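Local coordinates for luciferase-like monooxygenase (Streptomyces bottropensis, PDB 7BIP), which probably acts as a monooxygenase in the biosynthesis of the aromatic polyketide rishirilide, inserting oxygen taken from molecular oxygen, at residues H169-V174 and E225-M230; N233-E238 and A336-L341. All coordinates share one frame; numbering follows the deposited sequence.

Interaction 1: H169-V174 and E225-M230; sequences HPRILV and EEDIHM
R171 reaches from strand 171-175 to meet E226 and D227, just before strand 228-236, inside a TIM-barrel fold of the luciferase-like family. Strand 192-195 runs between the two strands and pairs with both, so the contact rests on side chains of 169-174 reaching side chains and carbonyl oxygens of 225-230. The arginine is extended as far as CD and then turns at chi3 (-57°), which swings the guanidinium across both acidic residues. D227 OD1 sits at its edge, close to its plane, and forms a salt bridge with NH1; the modelled separation of 2.4 Å is very short and its exact value doubtful. The carboxylate is turned 66° from the guanidinium plane. E226 O lies over a face of the same group, and E226 CB stands 3.7 Å above the plane, toward the rim. E226 OE1 adds a long salt bridge to R171 NH2 at 3.9 Å, well out of the guanidinium plane with no N-H aimed at it; OE2 is hydrogen-bonded to H38. L173 and H229 cross at about a right angle beside M194 of the intervening strand. H229 ND1 is hydrogen-bonded to K41, while L173 CD2 approaches the imidazole obliquely, 3.5 Å from H229 CD2.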
ATOM      1  N   HIS A 169      11.911 -11.888  10.281  1.00 14.02           N
ATOM      2  CA  HIS A 169      11.273 -10.798   9.554  1.00 13.16           C
ATOM      3  C   HIS A 169      11.946 -10.703   8.191  1.00 12.50           C
ATOM      4  O   HIS A 169      12.950 -11.390   7.956  1.00 16.01           O
ATOM      5  CB  HIS A 169      11.375  -9.480  10.339  1.00 14.57           C
ATOM      6  CG  HIS A 169      12.757  -9.143  10.805  1.00 14.33           C
ATOM      7  ND1 HIS A 169      13.754  -8.743   9.945  1.00 16.36           N
ATOM      8  CD2 HIS A 169      13.300  -9.122  12.047  1.00 15.43           C
ATOM      9  CE1 HIS A 169      14.861  -8.512  10.632  1.00 16.38           C
ATOM     10  NE2 HIS A 169      14.608  -8.726  11.911  1.00 16.23           N
ATOM     11  N   PRO A 170      11.413  -9.917   7.255  1.00 14.43           N
ATOM     12  CA  PRO A 170      12.118  -9.715   5.986  1.00 13.10           C
ATOM     13  C   PRO A 170      13.534  -9.195   6.204  1.00 15.08           C
ATOM     14  O   PRO A 170      13.828  -8.506   7.186  1.00 14.32           O
ATOM     15  CB  PRO A 170      11.251  -8.680   5.269  1.00 11.46           C
ATOM     16  CG  PRO A 170       9.896  -8.889   5.824  1.00 14.55           C
ATOM     17  CD  PRO A 170      10.124  -9.198   7.276  1.00 15.57           C
ATOM     18  N   ARG A 171      14.417  -9.549   5.270  1.00 16.65           N
ATOM     19  CA  ARG A 171      15.769  -9.001   5.255  1.00 17.64           C
ATOM     20  C   ARG A 171      15.711  -7.481   5.328  1.00 17.91           C
ATOM     21  O   ARG A 171      14.887  -6.851   4.666  1.00 14.45           O
ATOM     22  CB  ARG A 171      16.495  -9.429   3.978  1.00 15.67           C
ATOM     23  CG  ARG A 171      18.004  -9.143   3.988  1.00 22.68           C
ATOM     24  CD  ARG A 171      18.633  -9.437   2.625  1.00 26.57           C
ATOM     25  NE  ARG A 171      18.405 -10.814   2.202  1.00 28.53           N
ATOM     26  CZ  ARG A 171      19.187 -11.836   2.529  1.00 37.23           C
ATOM     27  NH1 ARG A 171      20.253 -11.633   3.295  1.00 38.80           N
ATOM     28  NH2 ARG A 171      18.901 -13.059   2.095  1.00 39.59           N
ATOM     29  N   ILE A 172      16.589  -6.893   6.141  1.00 14.51           N
ATOM     30  CA  ILE A 172      16.697  -5.442   6.268  1.00 13.37           C
ATOM     31  C   ILE A 172      17.982  -5.002   5.577  1.00 13.57           C
ATOM     32  O   ILE A 172      19.063  -5.517   5.882  1.00 16.46           O
ATOM     33  CB  ILE A 172      16.693  -5.000   7.744  1.00 14.39           C
ATOM     34  CG1 ILE A 172      15.332  -5.268   8.398  1.00 14.77           C
ATOM     35  CG2 ILE A 172      17.034  -3.506   7.875  1.00 14.59           C
ATOM     36  CD1 ILE A 172      15.334  -4.993   9.913  1.00 17.45           C
ATOM     37  N   LEU A 173      17.867  -4.058   4.644  1.00 12.96           N
ATOM     38  CA  LEU A 173      19.032  -3.452   4.013  1.00 13.94           C
ATOM     39  C   LEU A 173      19.009  -1.952   4.256  1.00 13.28           C
ATOM     40  O   LEU A 173      17.943  -1.332   4.251  1.00 14.57           O
ATOM     41  CB  LEU A 173      19.070  -3.739   2.506  1.00 15.92           C
ATOM     42  CG  LEU A 173      18.989  -5.228   2.186  1.00 18.85           C
ATOM     43  CD1 LEU A 173      17.566  -5.568   1.781  1.00 19.35           C
ATOM     44  CD2 LEU A 173      19.987  -5.601   1.096  1.00 18.35           C
ATOM     45  N   VAL A 174      20.184  -1.367   4.462  1.00 16.04           N
ATOM     46  CA  VAL A 174      20.312   0.058   4.745  1.00 14.11           C
ATOM     47  C   VAL A 174      21.030   0.706   3.572  1.00 16.32           C
ATOM     48  O   VAL A 174      22.142   0.298   3.212  1.00 18.40           O
ATOM     49  CB  VAL A 174      21.056   0.307   6.065  1.00 18.60           C
ATOM     50  CG1 VAL A 174      21.386   1.780   6.212  1.00 28.61           C
ATOM     51  CG2 VAL A 174      20.194  -0.176   7.227  1.00 23.86           C
ATOM     52  N   GLU A 225      25.437 -12.688  -1.213  1.00 22.02           N
ATOM     53  CA  GLU A 225      25.252 -11.760  -2.321  1.00 17.47           C
ATOM     54  C   GLU A 225      23.900 -11.061  -2.268  1.00 22.51           C
ATOM     55  O   GLU A 225      23.749  -9.994  -2.871  1.00 21.12           O
ATOM     56  CB  GLU A 225      25.418 -12.487  -3.662  1.00 21.77           C
ATOM     57  CG  GLU A 225      24.493 -13.667  -3.859  1.00 23.20           C
ATOM     58  CD  GLU A 225      24.675 -14.316  -5.213  1.00 28.37           C
ATOM     59  OE1 GLU A 225      24.008 -15.334  -5.491  1.00 27.88           O
ATOM     60  OE2 GLU A 225      25.484 -13.807  -6.009  1.00 27.69           O
ATOM     61  N   GLU A 226      22.925 -11.611  -1.542  1.00 21.95           N
ATOM     62  CA  GLU A 226      21.635 -10.940  -1.407  1.00 23.72           C
ATOM     63  C   GLU A 226      21.638  -9.848  -0.341  1.00 23.19           C
ATOM     64  O   GLU A 226      20.642  -9.120  -0.217  1.00 27.73           O
ATOM     65  CB  GLU A 226      20.535 -11.964  -1.115  1.00 24.44           C
ATOM     66  CG  GLU A 226      20.100 -12.726  -2.352  1.00 31.42           C
ATOM     67  CD  GLU A 226      19.117 -13.832  -2.056  1.00 44.34           C
ATOM     68  OE1 GLU A 226      19.491 -14.770  -1.320  1.00 52.40           O
ATOM     69  OE2 GLU A 226      17.975 -13.769  -2.567  1.00 37.29           O
ATOM     70  N   ASP A 227      22.733  -9.694   0.403  1.00 21.72           N
ATOM     71  CA  ASP A 227      22.850  -8.655   1.418  1.00 21.48           C
ATOM     72  C   ASP A 227      23.454  -7.367   0.881  1.00 19.64           C
ATOM     73  O   ASP A 227      23.578  -6.399   1.633  1.00 23.82           O
ATOM     74  CB  ASP A 227      23.697  -9.157   2.591  1.00 25.78           C
ATOM     75  CG  ASP A 227      22.970 -10.179   3.426  1.00 35.93           C
ATOM     76  OD1 ASP A 227      21.817  -9.901   3.824  1.00 36.74           O
ATOM     77  OD2 ASP A 227      23.541 -11.262   3.677  1.00 35.27           O
ATOM     78  N   ILE A 228      23.839  -7.333  -0.395  1.00 17.02           N
ATOM     79  CA  ILE A 228      24.506  -6.180  -0.985  1.00 16.73           C
ATOM     80  C   ILE A 228      23.791  -5.860  -2.290  1.00 17.66           C
ATOM     81  O   ILE A 228      23.806  -6.678  -3.222  1.00 17.51           O
ATOM     82  CB  ILE A 228      25.998  -6.445  -1.235  1.00 18.37           C
ATOM     83  CG1 ILE A 228      26.734  -6.717   0.083  1.00 20.52           C
ATOM     84  CG2 ILE A 228      26.643  -5.279  -1.965  1.00 16.97           C
ATOM     85  CD1 ILE A 228      28.131  -7.266  -0.133  1.00 22.90           C
ATOM     86  N   HIS A 229      23.159  -4.686  -2.352  1.00 17.39           N
ATOM     87  CA  HIS A 229      22.369  -4.259  -3.503  1.00 14.44           C
ATOM     88  C   HIS A 229      22.972  -3.008  -4.126  1.00 16.25           C
ATOM     89  O   HIS A 229      23.425  -2.113  -3.417  1.00 16.52           O
ATOM     90  CB  HIS A 229      20.920  -3.935  -3.104  1.00 17.24           C
ATOM     91  CG  HIS A 229      20.036  -5.134  -2.954  1.00 19.41           C
ATOM     92  ND1 HIS A 229      18.762  -5.189  -3.481  1.00 19.33           N
ATOM     93  CD2 HIS A 229      20.225  -6.307  -2.304  1.00 18.14           C
ATOM     94  CE1 HIS A 229      18.214  -6.353  -3.179  1.00 17.88           C
ATOM     95  NE2 HIS A 229      19.079  -7.047  -2.461  1.00 17.81           N
ATOM     96  N   MET A 230      22.960  -2.937  -5.457  1.00 16.05           N
ATOM     97  CA  MET A 230      23.292  -1.707  -6.168  1.00 14.68           C
ATOM     98  C   MET A 230      22.390  -1.614  -7.387  1.00 15.23           C
ATOM     99  O   MET A 230      22.092  -2.634  -8.009  1.00 16.40           O
ATOM    100  CB  MET A 230      24.758  -1.665  -6.626  1.00 15.51           C
ATOM    101  CG  MET A 230      25.776  -1.939  -5.522  1.00 14.12           C
ATOM    102  SD  MET A 230      27.450  -1.748  -6.148  0.92 18.16           S
ATOM    103  CE  MET A 230      28.342  -2.877  -5.079  1.00 21.23           C
TER

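Interaction 2: N233-E238 and A336-L341; sequences NCYLAE and ARTMRL. With EDO (1,2-ethanediol), chain I.
T338 and L236 make the central bond where helix 332-345 crosses the last residues of strand 228-236, the two short axes lying 82° apart and 7.0 Å from each other. This is a strand-helix junction of the TIM barrel, built by three kinds of interaction. Among the direct hydrogen bonds, L236 N points almost straight at T338 OG1 (3.0 Å, 172°). The threonine's chi1 of -70° sets OG1 on the side of L236 N and leaves CG2 to meet C234. That oxygen also lies over one face of the Y235 ring, toward its rim, and is bonded to E334 O. R337 presents its guanidinium edge to the phenol oxygen: NH2 gives a bent bond to Y235 OH (2.9 Å), with ring and guanidinium nearly perpendicular. E334 also binds the phenol oxygen, and E242 forms a salt bridge with R337 NH2. Two waters make the second kind, one joining C234 O to T338 OG1, the other joining R337 NE (2.7 Å) to L236 O (2.8 Å). The third is van der Waals packing. A237 CB covers the centre of the R337 guanidinium, and L341 CD1 lies 3.6 Å from A237 CA. The two leucines run alongside in opposite senses, L236 CD2 4.0 Å from L341 CB, and C234 SG touches T338 CG2 at 3.8 Å. A leucine in place of R337 would probably leave E242 without its charged mate, Y235 OH without the arginine's N-H and the bridging water without that donor. The chemistry implies a backbone held by side chains: L236 N is bonded directly to T338, while L236 O and C234 O are each linked to the helix by one water.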
ATOM      1  N   ASN A 233      21.344   2.005 -14.136  1.00 14.44           N
ATOM      2  CA  ASN A 233      20.532   2.232 -15.326  1.00 13.54           C
ATOM      3  C   ASN A 233      20.905   1.219 -16.403  1.00 14.65           C
ATOM      4  O   ASN A 233      22.083   0.918 -16.619  1.00 17.48           O
ATOM      5  CB  ASN A 233      20.718   3.659 -15.836  1.00 17.65           C
ATOM      6  CG  ASN A 233      20.135   4.685 -14.889  1.00 29.41           C
ATOM      7  OD1 ASN A 233      19.162   4.408 -14.186  1.00 32.99           O
ATOM      8  ND2 ASN A 233      20.731   5.872 -14.853  1.00 39.59           N
ATOM      9  N   CYS A 234      19.891   0.651 -17.056  1.00 13.83           N
ATOM     10  CA  CYS A 234      20.159  -0.464 -17.956  1.00 13.32           C
ATOM     11  C   CYS A 234      19.319  -0.323 -19.212  1.00 13.98           C
ATOM     12  O   CYS A 234      18.097  -0.153 -19.131  1.00 17.18           O
ATOM     13  CB  CYS A 234      19.873  -1.802 -17.256  1.00 15.12           C
ATOM     14  SG  CYS A 234      20.162  -3.214 -18.309  1.00 17.77           S
ATOM     15  N   TYR A 235      19.977  -0.391 -20.368  1.00 12.37           N
ATOM     16  CA  TYR A 235      19.284  -0.358 -21.652  1.00 14.44           C
ATOM     17  C   TYR A 235      20.062  -1.235 -22.616  1.00 14.02           C
ATOM     18  O   TYR A 235      21.259  -1.007 -22.824  1.00 14.38           O
ATOM     19  CB  TYR A 235      19.171   1.085 -22.184  1.00 12.73           C
ATOM     20  CG  TYR A 235      18.262   1.213 -23.383  1.00 15.16           C
ATOM     21  CD1 TYR A 235      16.988   1.736 -23.250  1.00 17.83           C
ATOM     22  CD2 TYR A 235      18.672   0.798 -24.640  1.00 13.50           C
ATOM     23  CE1 TYR A 235      16.146   1.849 -24.348  1.00 20.36           C
ATOM     24  CE2 TYR A 235      17.847   0.898 -25.731  1.00 13.85           C
ATOM     25  CZ  TYR A 235      16.581   1.424 -25.579  1.00 17.87           C
ATOM     26  OH  TYR A 235      15.740   1.535 -26.662  1.00 20.34           O
ATOM     27  N   LEU A 236      19.393  -2.230 -23.208  1.00 12.31           N
ATOM     28  CA  LEU A 236      20.035  -3.143 -24.146  1.00 12.30           C
ATOM     29  C   LEU A 236      19.348  -3.070 -25.499  1.00 12.44           C
ATOM     30  O   LEU A 236      18.119  -2.958 -25.578  1.00 15.33           O
ATOM     31  CB  LEU A 236      19.989  -4.591 -23.628  1.00 12.94           C
ATOM     32  CG  LEU A 236      21.090  -5.071 -22.678  1.00 20.89           C
ATOM     33  CD1 LEU A 236      21.112  -4.280 -21.393  1.00 22.96           C
ATOM     34  CD2 LEU A 236      20.932  -6.570 -22.361  1.00 17.98           C
ATOM     35  N   ALA A 237      20.146  -3.149 -26.563  1.00 12.46           N
ATOM     36  CA  ALA A 237      19.627  -3.345 -27.910  1.00 14.51           C
ATOM     37  C   ALA A 237      20.664  -4.135 -28.694  1.00 14.69           C
ATOM     38  O   ALA A 237      21.847  -4.138 -28.347  1.00 17.57           O
ATOM     39  CB  ALA A 237      19.310  -2.015 -28.602  1.00 13.84           C
ATOM     40  N   GLU A 238      20.210  -4.826 -29.751  1.00 15.08           N
ATOM     41  CA  GLU A 238      21.155  -5.560 -30.594  1.00 15.64           C
ATOM     42  C   GLU A 238      22.156  -4.621 -31.252  1.00 16.37           C
ATOM     43  O   GLU A 238      23.319  -4.997 -31.474  1.00 14.44           O
ATOM     44  CB  GLU A 238      20.406  -6.361 -31.671  1.00 18.26           C
ATOM     45  CG  GLU A 238      19.567  -7.517 -31.119  1.00 28.70           C
ATOM     46  CD  GLU A 238      20.397  -8.775 -30.860  1.00 50.30           C
ATOM     47  OE1 GLU A 238      21.644  -8.702 -30.945  1.00 57.87           O
ATOM     48  OE2 GLU A 238      19.805  -9.838 -30.569  1.00 56.90           O
ATOM     49  N   ALA A 336      10.854  -3.597 -22.280  1.00 11.50           N
ATOM     50  CA  ALA A 336      10.652  -5.037 -22.388  1.00 14.84           C
ATOM     51  C   ALA A 336      11.750  -5.686 -23.226  1.00 12.81           C
ATOM     52  O   ALA A 336      12.212  -6.788 -22.905  1.00 15.08           O
ATOM     53  CB  ALA A 336       9.273  -5.313 -22.989  1.00 16.51           C
ATOM     54  N   ARG A 337      12.188  -5.008 -24.293  1.00 14.96           N
ATOM     55  CA  ARG A 337      13.294  -5.521 -25.104  1.00 14.81           C
ATOM     56  C   ARG A 337      14.563  -5.648 -24.276  1.00 15.53           C
ATOM     57  O   ARG A 337      15.271  -6.659 -24.364  1.00 14.64           O
ATOM     58  CB  ARG A 337      13.538  -4.613 -26.315  1.00 14.65           C
ATOM     59  CG  ARG A 337      14.790  -5.002 -27.107  1.00 15.23           C
ATOM     60  CD  ARG A 337      14.938  -4.161 -28.377  1.00 16.27           C
ATOM     61  NE  ARG A 337      15.242  -2.776 -28.071  1.00 18.63           N
ATOM     62  CZ  ARG A 337      15.477  -1.850 -28.991  1.00 17.22           C
ATOM     63  NH1 ARG A 337      15.417  -2.174 -30.287  1.00 18.59           N
ATOM     64  NH2 ARG A 337      15.749  -0.610 -28.621  1.00 18.73           N
ATOM     65  N   THR A 338      14.861  -4.631 -23.456  1.00 12.43           N
ATOM     66  CA  THR A 338      16.018  -4.697 -22.571  1.00 13.91           C
ATOM     67  C   THR A 338      15.944  -5.931 -21.692  1.00 12.94           C
ATOM     68  O   THR A 338      16.925  -6.672 -21.554  1.00 16.84           O
ATOM     69  CB  THR A 338      16.092  -3.437 -21.700  1.00 12.76           C
ATOM     70  OG1 THR A 338      16.438  -2.307 -22.506  1.00 12.15           O
ATOM     71  CG2 THR A 338      17.142  -3.597 -20.594  1.00 14.32           C
ATOM     72  N   MET A 339      14.773  -6.178 -21.094  1.00 12.65           N
ATOM     73  CA  MET A 339      14.651  -7.320 -20.200  1.00 14.12           C
ATOM     74  C   MET A 339      14.766  -8.632 -20.964  1.00 14.49           C
ATOM     75  O   MET A 339      15.421  -9.568 -20.493  1.00 15.73           O
ATOM     76  CB  MET A 339      13.335  -7.243 -19.430  1.00 17.80           C
ATOM     77  CG  MET A 339      13.320  -6.114 -18.412  1.00 12.40           C
ATOM     78  SD  MET A 339      11.683  -5.942 -17.696  1.00 14.99           S
ATOM     79  CE  MET A 339      11.513  -7.498 -16.835  1.00 17.07           C
ATOM     80  N   ARG A 340      14.148  -8.715 -22.149  1.00 14.97           N
ATOM     81  CA  ARG A 340      14.212  -9.950 -22.928  1.00 14.82           C
ATOM     82  C   ARG A 340      15.635 -10.247 -23.390  1.00 15.13           C
ATOM     83  O   ARG A 340      16.073 -11.403 -23.350  1.00 17.45           O
ATOM     84  CB  ARG A 340      13.259  -9.871 -24.121  1.00 17.33           C
ATOM     85  CG  ARG A 340      11.796  -9.918 -23.709  1.00 23.14           C
ATOM     86  CD  ARG A 340      10.864 -10.276 -24.856  1.00 35.82           C
ATOM     87  NE  ARG A 340       9.493 -10.439 -24.373  1.00 42.75           N
ATOM     88  CZ  ARG A 340       8.550  -9.508 -24.477  1.00 49.25           C
ATOM     89  NH1 ARG A 340       8.824  -8.347 -25.061  1.00 50.86           N
ATOM     90  NH2 ARG A 340       7.332  -9.740 -24.003  1.00 53.49           N
ATOM     91  N   LEU A 341      16.380  -9.222 -23.818  1.00 15.21           N
ATOM     92  CA  LEU A 341      17.755  -9.457 -24.248  1.00 16.04           C
ATOM     93  C   LEU A 341      18.633  -9.862 -23.071  1.00 14.95           C
ATOM     94  O   LEU A 341      19.487 -10.746 -23.199  1.00 16.67           O
ATOM     95  CB  LEU A 341      18.314  -8.207 -24.934  1.00 13.05           C
ATOM     96  CG  LEU A 341      17.793  -7.916 -26.344  1.00 13.89           C
ATOM     97  CD1 LEU A 341      18.281  -6.534 -26.817  1.00 14.13           C
ATOM     98  CD2 LEU A 341      18.204  -9.003 -27.335  1.00 16.92           C
TER
HETATM   99  C1  EDO I 407      18.224   7.633 -11.098  1.00 53.32           C
HETATM  100  O1  EDO I 407      17.156   7.269 -11.979  1.00 54.08           O
HETATM  101  C2  EDO I 407      18.595   6.426 -10.245  1.00 57.23           C
HETATM  102  O2  EDO I 407      19.512   5.596 -10.967  1.00 62.18           O
HETATM  103  O   HOH W   1      15.632  -0.278 -20.670  1.00 15.20           O
HETATM  104  O   HOH W   2      15.604  -1.735 -25.616  1.00 17.08           O

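In the fold
Strand 228-236 serves both contacts, its start in interaction 1 and its end in interaction 2, with centres 25 Å apart. Both are largely buried, but interaction 1 lies nearer the middle of the chain, about 10 Å from its centre against 19 Å. There, side chains of next-but-one strands meet within the barrel, and charge dominates, with one methyl-to-imidazole touch. Interaction 2 instead joins strand to covering helix near a more exposed margin: backbone groups of the strand are hydrogen-bonded, ordered waters fill in, and leucine packing is added; it also buries more surface, 416 Å² against 253 Å². In each, an arginine bent at chi3 meets both polar and apolar neighbours.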